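Cytochrome P450 (CYP102L1) (Mycobacterium phage Adler, PDB 6N6Q) is a phage-encoded cytochrome P450 that binds haem and probably acts as a monooxygenase on a substrate not yet assigned. Local coordinates at residues A[77-82]-A[95-100]; A[309-314]-A[325-330]; A[348-353]-A[371-376]. One frame throughout, in Å; residues are numbered along the deposited sequence.

Contact 1. Residues A[77-82]-A[95-100]; sequences WEKNVG and GMFTAY. With HEM (protoporphyrin IX containing Fe), chain E.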
loop_
_atom_site.group_PDB
_atom_site.type_symbol
_atom_site.label_atom_id
_atom_site.label_comp_id
_atom_site.label_asym_id
_atom_site.label_seq_id
_atom_site.Cartn_x
_atom_site.Cartn_y
_atom_site.Cartn_z
ATOM N N TRP A 77 -11.261 -10.909 -17.969
ATOM C CA TRP A 77 -10.839 -9.565 -17.609
ATOM C C TRP A 77 -9.371 -9.559 -17.201
ATOM O O TRP A 77 -8.777 -10.601 -16.914
ATOM C CB TRP A 77 -11.700 -9.000 -16.472
ATOM C CG TRP A 77 -13.144 -8.845 -16.834
ATOM C CD1 TRP A 77 -14.077 -9.837 -16.925
ATOM C CD2 TRP A 77 -13.825 -7.624 -17.148
ATOM N NE1 TRP A 77 -15.293 -9.310 -17.280
ATOM C CE2 TRP A 77 -15.167 -7.953 -17.423
ATOM C CE3 TRP A 77 -13.432 -6.284 -17.221
ATOM C CZ2 TRP A 77 -16.116 -6.994 -17.770
ATOM C CZ3 TRP A 77 -14.374 -5.332 -17.568
ATOM C CH2 TRP A 77 -15.701 -5.691 -17.836
ATOM N N GLU A 78 -8.794 -8.359 -17.178
ATOM C CA GLU A 78 -7.395 -8.174 -16.823
ATOM C C GLU A 78 -7.222 -6.772 -16.253
ATOM O O GLU A 78 -8.164 -5.975 -16.218
ATOM C CB GLU A 78 -6.486 -8.406 -18.034
ATOM C CG GLU A 78 -6.713 -7.424 -19.167
ATOM C CD GLU A 78 -5.822 -7.699 -20.360
ATOM O OE1 GLU A 78 -5.244 -8.804 -20.425
ATOM O OE2 GLU A 78 -5.700 -6.811 -21.229
ATOM N N LYS A 79 -6.004 -6.473 -15.809
ATOM C CA LYS A 79 -5.735 -5.188 -15.178
ATOM C C LYS A 79 -5.861 -4.046 -16.177
ATOM O O LYS A 79 -5.373 -4.127 -17.308
ATOM C CB LYS A 79 -4.338 -5.174 -14.554
ATOM C CG LYS A 79 -3.759 -3.769 -14.404
ATOM C CD LYS A 79 -2.826 -3.641 -13.216
ATOM C CE LYS A 79 -2.429 -2.187 -13.009
ATOM N NZ LYS A 79 -1.743 -1.966 -11.706
ATOM N N ASN A 80 -6.522 -2.976 -15.747
ATOM C CA ASN A 80 -6.591 -1.733 -16.500
ATOM C C ASN A 80 -5.762 -0.674 -15.789
ATOM O O ASN A 80 -5.957 -0.425 -14.594
ATOM C CB ASN A 80 -8.038 -1.255 -16.646
ATOM C CG ASN A 80 -8.137 0.087 -17.348
ATOM O OD1 ASN A 80 -8.339 1.123 -16.710
ATOM N ND2 ASN A 80 -7.987 0.077 -18.669
ATOM N N VAL A 81 -4.833 -0.062 -16.519
ATOM C CA VAL A 81 -4.098 1.080 -15.993
ATOM C C VAL A 81 -5.078 2.239 -15.877
ATOM O O VAL A 81 -5.375 2.920 -16.866
ATOM C CB VAL A 81 -2.893 1.439 -16.880
ATOM C CG1 VAL A 81 -2.201 2.689 -16.355
ATOM C CG2 VAL A 81 -1.919 0.272 -16.940
ATOM N N GLY A 82 -5.599 2.459 -14.667
ATOM C CA GLY A 82 -6.606 3.456 -14.453
ATOM C C GLY A 82 -6.075 4.863 -14.658
ATOM O O GLY A 82 -4.882 5.076 -14.917
ATOM N N GLY A 95 7.325 1.098 -14.671
ATOM C CA GLY A 95 7.519 0.190 -13.561
ATOM C C GLY A 95 6.369 -0.791 -13.438
ATOM O O GLY A 95 5.316 -0.643 -14.058
ATOM N N MET A 96 6.578 -1.812 -12.600
ATOM C CA MET A 96 5.604 -2.895 -12.488
ATOM C C MET A 96 4.213 -2.387 -12.128
ATOM O O MET A 96 3.213 -3.018 -12.486
ATOM C CB MET A 96 6.064 -3.920 -11.449
ATOM C CG MET A 96 7.153 -4.861 -11.935
ATOM S SD MET A 96 7.453 -6.230 -10.799
ATOM C CE MET A 96 5.827 -6.981 -10.748
ATOM N N PHE A 97 4.124 -1.253 -11.434
ATOM C CA PHE A 97 2.829 -0.789 -10.952
ATOM C C PHE A 97 2.086 0.011 -12.019
ATOM O O PHE A 97 0.857 -0.079 -12.121
ATOM C CB PHE A 97 3.024 0.042 -9.681
ATOM C CG PHE A 97 1.760 0.283 -8.904
ATOM C CD1 PHE A 97 0.907 -0.761 -8.589
ATOM C CD2 PHE A 97 1.444 1.557 -8.463
ATOM C CE1 PHE A 97 -0.251 -0.535 -7.863
ATOM C CE2 PHE A 97 0.289 1.787 -7.736
ATOM C CZ PHE A 97 -0.559 0.742 -7.438
ATOM N N THR A 98 2.810 0.776 -12.834
ATOM C CA THR A 98 2.199 1.676 -13.801
ATOM C C THR A 98 2.375 1.231 -15.247
ATOM O O THR A 98 1.923 1.937 -16.154
ATOM C CB THR A 98 2.764 3.092 -13.629
ATOM O OG1 THR A 98 4.197 3.046 -13.667
ATOM C CG2 THR A 98 2.311 3.687 -12.302
ATOM N N ALA A 99 3.009 0.088 -15.492
ATOM C CA ALA A 99 3.214 -0.366 -16.859
ATOM C C ALA A 99 1.938 -0.975 -17.426
ATOM O O ALA A 99 1.130 -1.567 -16.706
ATOM C CB ALA A 99 4.349 -1.388 -16.928
ATOM N N TYR A 100 1.760 -0.817 -18.735
ATOM C CA TYR A 100 0.658 -1.477 -19.413
ATOM C C TYR A 100 0.926 -2.976 -19.510
ATOM O O TYR A 100 2.061 -3.444 -19.377
ATOM C CB TYR A 100 0.447 -0.890 -20.809
ATOM C CG TYR A 100 0.185 0.599 -20.821
ATOM C CD1 TYR A 100 -0.981 1.124 -20.278
ATOM C CD2 TYR A 100 1.096 1.479 -21.390
ATOM C CE1 TYR A 100 -1.226 2.485 -20.289
ATOM C CE2 TYR A 100 0.859 2.840 -21.409
ATOM C CZ TYR A 100 -0.301 3.338 -20.857
ATOM O OH TYR A 100 -0.539 4.693 -20.873
HETATM C CHA HEM E . 0.053 -3.977 -6.681
HETATM C CHB HEM E . -2.160 -3.086 -2.447
HETATM C CHC HEM E . 2.145 -3.163 -0.183
HETATM C CHD HEM E . 4.361 -3.301 -4.506
HETATM C C1A HEM E . -0.936 -3.758 -5.742
HETATM C C2A HEM E . -2.369 -3.745 -5.970
HETATM C C3A HEM E . -2.974 -3.499 -4.806
HETATM C C4A HEM E . -1.954 -3.347 -3.787
HETATM C CMA HEM E . -4.498 -3.394 -4.593
HETATM C CAA HEM E . -3.087 -3.965 -7.319
HETATM C CBA HEM E . -3.171 -2.626 -8.047
HETATM C CGA HEM E . -4.020 -2.746 -9.287
HETATM O O1A HEM E . -4.635 -3.823 -9.504
HETATM O O2A HEM E . -4.083 -1.757 -10.061
HETATM C C1B HEM E . -1.195 -3.088 -1.457
HETATM C C2B HEM E . -1.442 -3.034 -0.030
HETATM C C3B HEM E . -0.251 -3.056 0.602
HETATM C C4B HEM E . 0.783 -3.122 -0.414
HETATM C CMB HEM E . -2.862 -2.968 0.581
HETATM C CAB HEM E . 0.073 -3.018 2.119
HETATM C CBB HEM E . -0.834 -2.924 3.100
HETATM C C1C HEM E . 3.135 -3.236 -1.143
HETATM C C2C HEM E . 4.560 -3.358 -0.910
HETATM C C3C HEM E . 5.183 -3.395 -2.088
HETATM C C4C HEM E . 4.172 -3.300 -3.135
HETATM C CMC HEM E . 5.259 -3.427 0.466
HETATM C CAC HEM E . 6.720 -3.520 -2.230
HETATM C CBC HEM E . 7.339 -3.590 -3.412
HETATM C C1D HEM E . 3.397 -3.506 -5.475
HETATM C C2D HEM E . 3.625 -3.639 -6.903
HETATM C C3D HEM E . 2.441 -3.826 -7.500
HETATM C C4D HEM E . 1.412 -3.820 -6.478
HETATM C CMD HEM E . 4.997 -3.573 -7.611
HETATM C CAD HEM E . 2.206 -4.018 -9.016
HETATM C CBD HEM E . 2.408 -5.482 -9.394
HETATM C CGD HEM E . 2.087 -5.689 -10.854
HETATM O O1D HEM E . 2.699 -6.594 -11.481
HETATM O O2D HEM E . 1.225 -4.949 -11.396
HETATM N NA HEM E . -0.726 -3.509 -4.397
HETATM N NB HEM E . 0.170 -3.141 -1.652
HETATM N NC HEM E . 2.941 -3.205 -2.510
HETATM N ND HEM E . 2.035 -3.622 -5.258
HETATM FE FE HEM E . 1.110 -3.226 -3.460
#

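Contact 2. Residues A[309-314]-A[325-330]; sequences DAMWPG and IAKLRY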
loop_
_atom_site.group_PDB
_atom_site.type_symbol
_atom_site.label_atom_id
_atom_site.label_comp_id
_atom_site.label_asym_id
_atom_site.label_seq_id
_atom_site.Cartn_x
_atom_site.Cartn_y
_atom_site.Cartn_z
ATOM N N ASP A 309 2.908 -10.656 24.318
ATOM C CA ASP A 309 3.591 -10.883 25.588
ATOM C C ASP A 309 3.957 -12.352 25.753
ATOM O O ASP A 309 5.035 -12.675 26.268
ATOM C CB ASP A 309 2.720 -10.414 26.753
ATOM C CG ASP A 309 2.692 -8.904 26.892
ATOM O OD1 ASP A 309 3.338 -8.215 26.072
ATOM O OD2 ASP A 309 2.021 -8.403 27.821
ATOM N N ALA A 310 3.077 -13.254 25.315
ATOM C CA ALA A 310 3.356 -14.680 25.437
ATOM C C ALA A 310 4.464 -15.123 24.491
ATOM O O ALA A 310 5.186 -16.079 24.791
ATOM C CB ALA A 310 2.084 -15.489 25.180
ATOM N N MET A 311 4.612 -14.449 23.349
ATOM C CA MET A 311 5.656 -14.826 22.404
ATOM C C MET A 311 7.032 -14.366 22.875
ATOM O O MET A 311 8.002 -15.127 22.799
ATOM C CB MET A 311 5.342 -14.253 21.021
ATOM C CG MET A 311 6.328 -14.660 19.938
ATOM S SD MET A 311 6.246 -16.409 19.511
ATOM C CE MET A 311 4.583 -16.518 18.859
ATOM N N TRP A 312 7.135 -13.131 23.366
ATOM C CA TRP A 312 8.394 -12.574 23.859
ATOM C C TRP A 312 8.174 -12.062 25.276
ATOM O O TRP A 312 7.799 -10.897 25.476
ATOM C CB TRP A 312 8.908 -11.463 22.944
ATOM C CG TRP A 312 9.066 -11.879 21.512
ATOM C CD1 TRP A 312 10.145 -12.495 20.952
ATOM C CD2 TRP A 312 8.111 -11.704 20.457
ATOM N NE1 TRP A 312 9.922 -12.719 19.614
ATOM C CE2 TRP A 312 8.680 -12.242 19.285
ATOM C CE3 TRP A 312 6.830 -11.145 20.388
ATOM C CZ2 TRP A 312 8.013 -12.240 18.061
ATOM C CZ3 TRP A 312 6.170 -11.144 19.170
ATOM C CH2 TRP A 312 6.762 -11.686 18.025
ATOM N N PRO A 313 8.389 -12.905 26.285
ATOM C CA PRO A 313 8.215 -12.458 27.673
ATOM C C PRO A 313 9.215 -11.372 28.045
ATOM O O PRO A 313 10.248 -11.185 27.398
ATOM C CB PRO A 313 8.448 -13.734 28.491
ATOM C CG PRO A 313 8.170 -14.852 27.535
ATOM C CD PRO A 313 8.634 -14.354 26.198
ATOM N N GLY A 314 8.891 -10.652 29.116
ATOM C CA GLY A 314 9.692 -9.529 29.553
ATOM C C GLY A 314 9.435 -8.288 28.717
ATOM O O GLY A 314 8.804 -8.325 27.660
ATOM N N ILE A 325 6.743 -14.575 13.425
ATOM C CA ILE A 325 5.848 -13.527 12.943
ATOM C C ILE A 325 4.515 -14.117 12.502
ATOM O O ILE A 325 3.446 -13.643 12.905
ATOM C CB ILE A 325 6.521 -12.730 11.812
ATOM C CG1 ILE A 325 7.836 -12.127 12.309
ATOM C CG2 ILE A 325 5.590 -11.648 11.293
ATOM C CD1 ILE A 325 7.723 -11.448 13.661
ATOM N N ALA A 326 4.552 -15.165 11.678
ATOM C CA ALA A 326 3.320 -15.778 11.201
ATOM C C ALA A 326 2.562 -16.514 12.297
ATOM O O ALA A 326 1.385 -16.838 12.101
ATOM C CB ALA A 326 3.618 -16.737 10.048
ATOM N N LYS A 327 3.197 -16.785 13.438
ATOM C CA LYS A 327 2.524 -17.466 14.536
ATOM C C LYS A 327 1.630 -16.538 15.349
ATOM O O LYS A 327 0.868 -17.024 16.191
ATOM C CB LYS A 327 3.552 -18.137 15.454
ATOM C CG LYS A 327 4.309 -19.288 14.794
ATOM C CD LYS A 327 5.133 -20.089 15.794
ATOM C CE LYS A 327 6.290 -19.278 16.356
ATOM N NZ LYS A 327 7.257 -20.114 17.127
ATOM N N LEU A 328 1.701 -15.228 15.121
ATOM C CA LEU A 328 0.828 -14.270 15.798
ATOM C C LEU A 328 -0.501 -14.240 15.054
ATOM O O LEU A 328 -0.729 -13.409 14.174
ATOM C CB LEU A 328 1.477 -12.891 15.849
ATOM C CG LEU A 328 2.821 -12.807 16.575
ATOM C CD1 LEU A 328 3.423 -11.416 16.444
ATOM C CD2 LEU A 328 2.663 -13.188 18.039
ATOM N N ARG A 329 -1.391 -15.166 15.419
ATOM C CA ARG A 329 -2.658 -15.307 14.705
ATOM C C ARG A 329 -3.554 -14.091 14.906
ATOM O O ARG A 329 -4.092 -13.538 13.939
ATOM C CB ARG A 329 -3.381 -16.575 15.156
ATOM C CG ARG A 329 -4.879 -16.544 14.877
ATOM C CD ARG A 329 -5.618 -17.665 15.587
ATOM N NE ARG A 329 -7.053 -17.402 15.666
ATOM C CZ ARG A 329 -7.932 -17.745 14.730
ATOM N NH1 ARG A 329 -7.526 -18.369 13.632
ATOM N NH2 ARG A 329 -9.219 -17.464 14.891
ATOM N N TYR A 330 -3.738 -13.664 16.159
ATOM C CA TYR A 330 -4.698 -12.598 16.428
ATOM C C TYR A 330 -4.226 -11.265 15.862
ATOM O O TYR A 330 -5.036 -10.484 15.351
ATOM C CB TYR A 330 -4.960 -12.478 17.927
ATOM C CG TYR A 330 -6.065 -11.498 18.248
ATOM C CD1 TYR A 330 -7.398 -11.846 18.068
ATOM C CD2 TYR A 330 -5.777 -10.225 18.722
ATOM C CE1 TYR A 330 -8.414 -10.954 18.355
ATOM C CE2 TYR A 330 -6.788 -9.327 19.011
ATOM C CZ TYR A 330 -8.104 -9.698 18.825
ATOM O OH TYR A 330 -9.114 -8.809 19.112
#

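Contact 3. Residues A[348-353]-A[371-376]; sequences YFRQAK and VFVNLH. With CAC (cacodylate ion), chain F.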
loop_
_atom_site.group_PDB
_atom_site.type_symbol
_atom_site.label_atom_id
_atom_site.label_comp_id
_atom_site.label_asym_id
_atom_site.label_seq_id
_atom_site.Cartn_x
_atom_site.Cartn_y
_atom_site.Cartn_z
ATOM N N TYR A 348 -9.323 -1.072 -7.583
ATOM C CA TYR A 348 -8.483 -1.290 -8.749
ATOM C C TYR A 348 -9.347 -1.246 -10.000
ATOM O O TYR A 348 -10.569 -1.412 -9.947
ATOM C CB TYR A 348 -7.727 -2.624 -8.659
ATOM C CG TYR A 348 -8.607 -3.805 -8.319
ATOM C CD1 TYR A 348 -8.869 -4.142 -6.997
ATOM C CD2 TYR A 348 -9.172 -4.585 -9.317
ATOM C CE1 TYR A 348 -9.670 -5.219 -6.680
ATOM C CE2 TYR A 348 -9.975 -5.667 -9.010
ATOM C CZ TYR A 348 -10.220 -5.979 -7.690
ATOM O OH TYR A 348 -11.021 -7.053 -7.379
ATOM N N PHE A 349 -8.694 -1.016 -11.134
ATOM C CA PHE A 349 -9.367 -0.891 -12.419
ATOM C C PHE A 349 -9.133 -2.147 -13.245
ATOM O O PHE A 349 -7.997 -2.621 -13.355
ATOM C CB PHE A 349 -8.874 0.341 -13.177
ATOM C CG PHE A 349 -9.371 1.639 -12.608
ATOM C CD1 PHE A 349 -10.612 2.140 -12.976
ATOM C CD2 PHE A 349 -8.602 2.358 -11.708
ATOM C CE1 PHE A 349 -11.074 3.337 -12.457
ATOM C CE2 PHE A 349 -9.060 3.553 -11.184
ATOM C CZ PHE A 349 -10.297 4.043 -11.560
ATOM N N ARG A 350 -10.207 -2.679 -13.822
ATOM C CA ARG A 350 -10.130 -3.850 -14.678
ATOM C C ARG A 350 -10.644 -3.502 -16.067
ATOM O O ARG A 350 -11.388 -2.538 -16.250
ATOM C CB ARG A 350 -10.929 -5.021 -14.098
ATOM C CG ARG A 350 -10.493 -5.433 -12.702
ATOM C CD ARG A 350 -10.394 -6.941 -12.592
ATOM N NE ARG A 350 -9.060 -7.429 -12.924
ATOM C CZ ARG A 350 -8.799 -8.663 -13.341
ATOM N NH1 ARG A 350 -9.788 -9.534 -13.498
ATOM N NH2 ARG A 350 -7.553 -9.024 -13.613
ATOM N N GLN A 351 -10.229 -4.298 -17.050
ATOM C CA GLN A 351 -10.640 -4.097 -18.432
ATOM C C GLN A 351 -10.963 -5.447 -19.054
ATOM O O GLN A 351 -10.440 -6.483 -18.634
ATOM C CB GLN A 351 -9.558 -3.376 -19.252
ATOM C CG GLN A 351 -8.293 -4.184 -19.459
ATOM C CD GLN A 351 -7.194 -3.386 -20.127
ATOM O OE1 GLN A 351 -7.204 -2.155 -20.107
ATOM N NE2 GLN A 351 -6.237 -4.084 -20.725
ATOM N N ALA A 352 -11.842 -5.426 -20.053
ATOM C CA ALA A 352 -12.337 -6.648 -20.672
ATOM C C ALA A 352 -11.383 -7.110 -21.766
ATOM O O ALA A 352 -11.047 -6.341 -22.673
ATOM C CB ALA A 352 -13.737 -6.431 -21.244
ATOM N N LYS A 353 -10.948 -8.370 -21.676
ATOM C CA LYS A 353 -10.071 -8.922 -22.703
ATOM C C LYS A 353 -10.832 -9.210 -23.989
ATOM O O LYS A 353 -10.241 -9.201 -25.075
ATOM C CB LYS A 353 -9.395 -10.193 -22.188
ATOM C CG LYS A 353 -8.523 -9.970 -20.964
ATOM C CD LYS A 353 -8.120 -11.281 -20.308
ATOM C CE LYS A 353 -7.212 -12.103 -21.204
ATOM N NZ LYS A 353 -6.846 -13.398 -20.565
ATOM N N VAL A 371 -13.715 -0.851 -15.933
ATOM C CA VAL A 371 -14.562 -0.584 -14.780
ATOM C C VAL A 371 -13.672 -0.435 -13.551
ATOM O O VAL A 371 -12.475 -0.724 -13.580
ATOM C CB VAL A 371 -15.611 -1.692 -14.550
ATOM C CG1 VAL A 371 -16.514 -1.846 -15.768
ATOM C CG2 VAL A 371 -14.921 -3.008 -14.214
ATOM N N PHE A 372 -14.283 0.017 -12.458
ATOM C CA PHE A 372 -13.602 0.201 -11.184
ATOM C C PHE A 372 -14.244 -0.711 -10.151
ATOM O O PHE A 372 -15.459 -0.650 -9.935
ATOM C CB PHE A 372 -13.669 1.661 -10.730
ATOM C CG PHE A 372 -13.054 1.914 -9.380
ATOM C CD1 PHE A 372 -11.677 1.930 -9.220
ATOM C CD2 PHE A 372 -13.854 2.157 -8.275
ATOM C CE1 PHE A 372 -11.109 2.170 -7.979
ATOM C CE2 PHE A 372 -13.291 2.398 -7.032
ATOM C CZ PHE A 372 -11.918 2.406 -6.886
ATOM N N VAL A 373 -13.432 -1.557 -9.525
ATOM C CA VAL A 373 -13.880 -2.396 -8.420
ATOM C C VAL A 373 -13.698 -1.595 -7.137
ATOM O O VAL A 373 -12.571 -1.284 -6.744
ATOM C CB VAL A 373 -13.109 -3.720 -8.368
ATOM C CG1 VAL A 373 -13.467 -4.492 -7.108
ATOM C CG2 VAL A 373 -13.401 -4.552 -9.610
ATOM N N ASN A 374 -14.807 -1.247 -6.488
ATOM C CA ASN A 374 -14.780 -0.465 -5.254
ATOM C C ASN A 374 -14.613 -1.430 -4.085
ATOM O O ASN A 374 -15.590 -2.001 -3.592
ATOM C CB ASN A 374 -16.049 0.370 -5.119
ATOM C CG ASN A 374 -15.971 1.385 -3.993
ATOM O OD1 ASN A 374 -15.222 1.215 -3.033
ATOM N ND2 ASN A 374 -16.754 2.452 -4.106
ATOM N N LEU A 375 -13.366 -1.612 -3.639
ATOM C CA LEU A 375 -13.102 -2.526 -2.531
ATOM C C LEU A 375 -13.673 -1.995 -1.223
ATOM O O LEU A 375 -14.189 -2.770 -0.409
ATOM C CB LEU A 375 -11.601 -2.770 -2.388
ATOM C CG LEU A 375 -10.925 -3.635 -3.449
ATOM C CD1 LEU A 375 -9.419 -3.556 -3.298
ATOM C CD2 LEU A 375 -11.403 -5.074 -3.336
ATOM N N HIS A 376 -13.585 -0.681 -1.001
ATOM C CA HIS A 376 -14.096 -0.107 0.239
ATOM C C HIS A 376 -15.587 -0.370 0.395
ATOM O O HIS A 376 -16.064 -0.651 1.501
ATOM C CB HIS A 376 -13.814 1.394 0.286
ATOM C CG HIS A 376 -14.528 2.102 1.394
ATOM N ND1 HIS A 376 -15.507 3.045 1.167
ATOM C CD2 HIS A 376 -14.415 1.995 2.739
ATOM C CE1 HIS A 376 -15.960 3.495 2.324
ATOM N NE2 HIS A 376 -15.314 2.874 3.294
HETATM AS AS CAC F . -2.825 -2.395 -22.063
HETATM O O1 CAC F . -1.363 -3.223 -22.467
HETATM O O2 CAC F . -3.370 -2.216 -20.434
HETATM C C1 CAC F . -2.737 -0.653 -22.865
HETATM C C2 CAC F . -4.229 -3.194 -23.095
#

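Contact 1. Residues A[77-82]-A[95-100]
The haem-propionate site of the P450 fold lies where Lys-79, on an edge strand of the beta sheet, meets Phe-97 in the loop that leads into helix 104-113. The ammonium nitrogen of Lys-79 ties three parts together. NZ donates to the propionate oxygen O2A of the haem at 2.9 Å and, on a widely separated line, it donates to the carbonyl oxygen of Phe-97, with NZ and O 3.2 Å apart. Seen from NZ the two acceptors are spread by about 132°, and the bond to Phe-97 meets the C=O at 146°, with the donor tilted slightly from the carbonyl plane. The charge of the lysine would partly offset that of the carboxylate; Arg-417 NE and Trp-106 NE1 also hydrogen-bond the haem.

Phe-97 contributes its ring as well as its carbonyl. With CG anti to the backbone N (chi1 -165°), the ring is carried down to the porphyrin rim, where it turns an edge to the base of the other propionate, CD1 lying 3.5 Å from haem CAD. The neighbouring ring atom CE1 reaches back to the first propionate chain, 3.6 Å from haem CBA. One residue thus packs against both propionate arms while its backbone holds the lysine.

Farther from the haem the contact turns apolar. Val-81 and Tyr-100 cross at about a right angle, and the phenol's polar end is engaged by His-86, on the short helix that follows Val-81. The carbonyl of Ala-99 is bonded to NH1 of Arg-417, whose NE bonds the haem. Beside that carbonyl oxygen sits Val-81 CG2, whose closest ring neighbour is Tyr-100 CD1 at 3.6 Å.

Contact 2. Residues A[309-314]-A[325-330]
Leu-328, at the N-cap of helix 329-341, packs against the C-terminal end of helix 298-311, each of its two methyls meeting a different side chain. In P450 terms these are probably the J and K helices, joined by a connection that holds the short helix 322-326. The tight part is the meeting with Trp-312: Leu-328 CD1 abuts the edge of the indole, 3.7 Å from CH2. The other methyl, CD2, lies 3.9 Å from Met-311 CE. Ile-325 touches the same end of the indole more distantly, its CD1 4.5 Å from Trp-312 CH2, and also touches His-427, Val-430 and Ile-431 of helix 422-439.

Met-311 also covers one face of the indole within its own segment, its CG standing 3.2 Å above the ring plane of Trp-312, over the centre. Its chain leaves with CG anti to the backbone N (chi1 -176°) and then bends twice, bringing CE across to the other segment. There the packing thins toward solvent: the methyl lies 3.9 Å from CB of the exposed Lys-327.

Polar groups bond beside the contact, not across it. Trp-312 NE1 has weak bonds to Gln-324 OE1 and the Asp-319 carbonyl, while the backbone N of Leu-328, centre of an inverse gamma turn, donates to Ile-325 O. With methyl and methylene groups and an indole edge as the touching surfaces, cohesion across the contact rests on dispersion and burial, without directional bonds.

Contact 3. Residues A[348-353]-A[371-376]
The carbonyl oxygen of Tyr-348 accepts the backbone N-H of Val-373 at 2.9 Å, the donor approaching almost in line with the C=O (172°). It is one rung of an antiparallel ladder between two inner strands of the five-stranded mixed sheet of the P450 fold. The return bond, Tyr-348 N to Val-373 O, is weak. Two residues on, Arg-350 and Val-371 form the next hydrogen-bonded pair, with Val-371 N to Arg-350 O 2.9 Å and Arg-350 N to Val-371 O 3.0 Å. The non-hydrogen-bonded pair between them is Phe-349 and Phe-372, where Phe-349 CA comes close to Val-371 O in a CA-H...O contact.

The side chains sort onto two faces. On one, the rings of Phe-349 and Phe-372 meet obliquely, their planes at 50°; CD1 of Phe-372 stands over a face of Phe-349, 3.4 Å from its CZ. Val-59 of the adjoining strand touches both phenylalanines.

On the other face Tyr-348 lies alongside Val-373, its CG placed between the backbone N and the carbonyl carbon (chi1 50°). This brings the phenol over the valine, whose CB makes a CH-pi contact 3.9 Å from the ring centroid. Leu-375, in the first turn of the helix that follows the strand, crosses the tyrosine at its CE1 side. The hydroxyl bonds to Asn-72. Tyr-348 CB lies 3.4 Å from haem O1A, so the near end of the side chain, not the hydroxyl, borders the cofactor.

Arg-350 points its guanidinium away from the partner strand, and its NH1 hydrogen-bonds the carbonyl oxygen of Ile-71. Its aliphatic part stays behind: CG lies in the plane of the Tyr-348 ring, at the edge, and 4.3 Å from Val-373 CG2.

Overall arrangement
Contacts 1 and 3 share the beta sheet and lie with centres about 11 Å apart, on the side of the chain's centre opposite contact 2. Strand 77-79 of contact 1 is the outer neighbour of strand 347-352 of contact 3, to which backbone bonds and the Asn-80 and Gln-351 amides join it. Both also reach the haem. The centres of contacts 2 and 3 are about 37 Å apart, though helix 329-341 leads in sequence into strand 347-352. The chemistry follows place: a charged lysine bridge beside the cofactor in partly buried contact 1, a regular backbone ladder in buried contact 3, and apolar packing in contact 2, largely buried but peripheral, with the exposed Lys-327 at its margin.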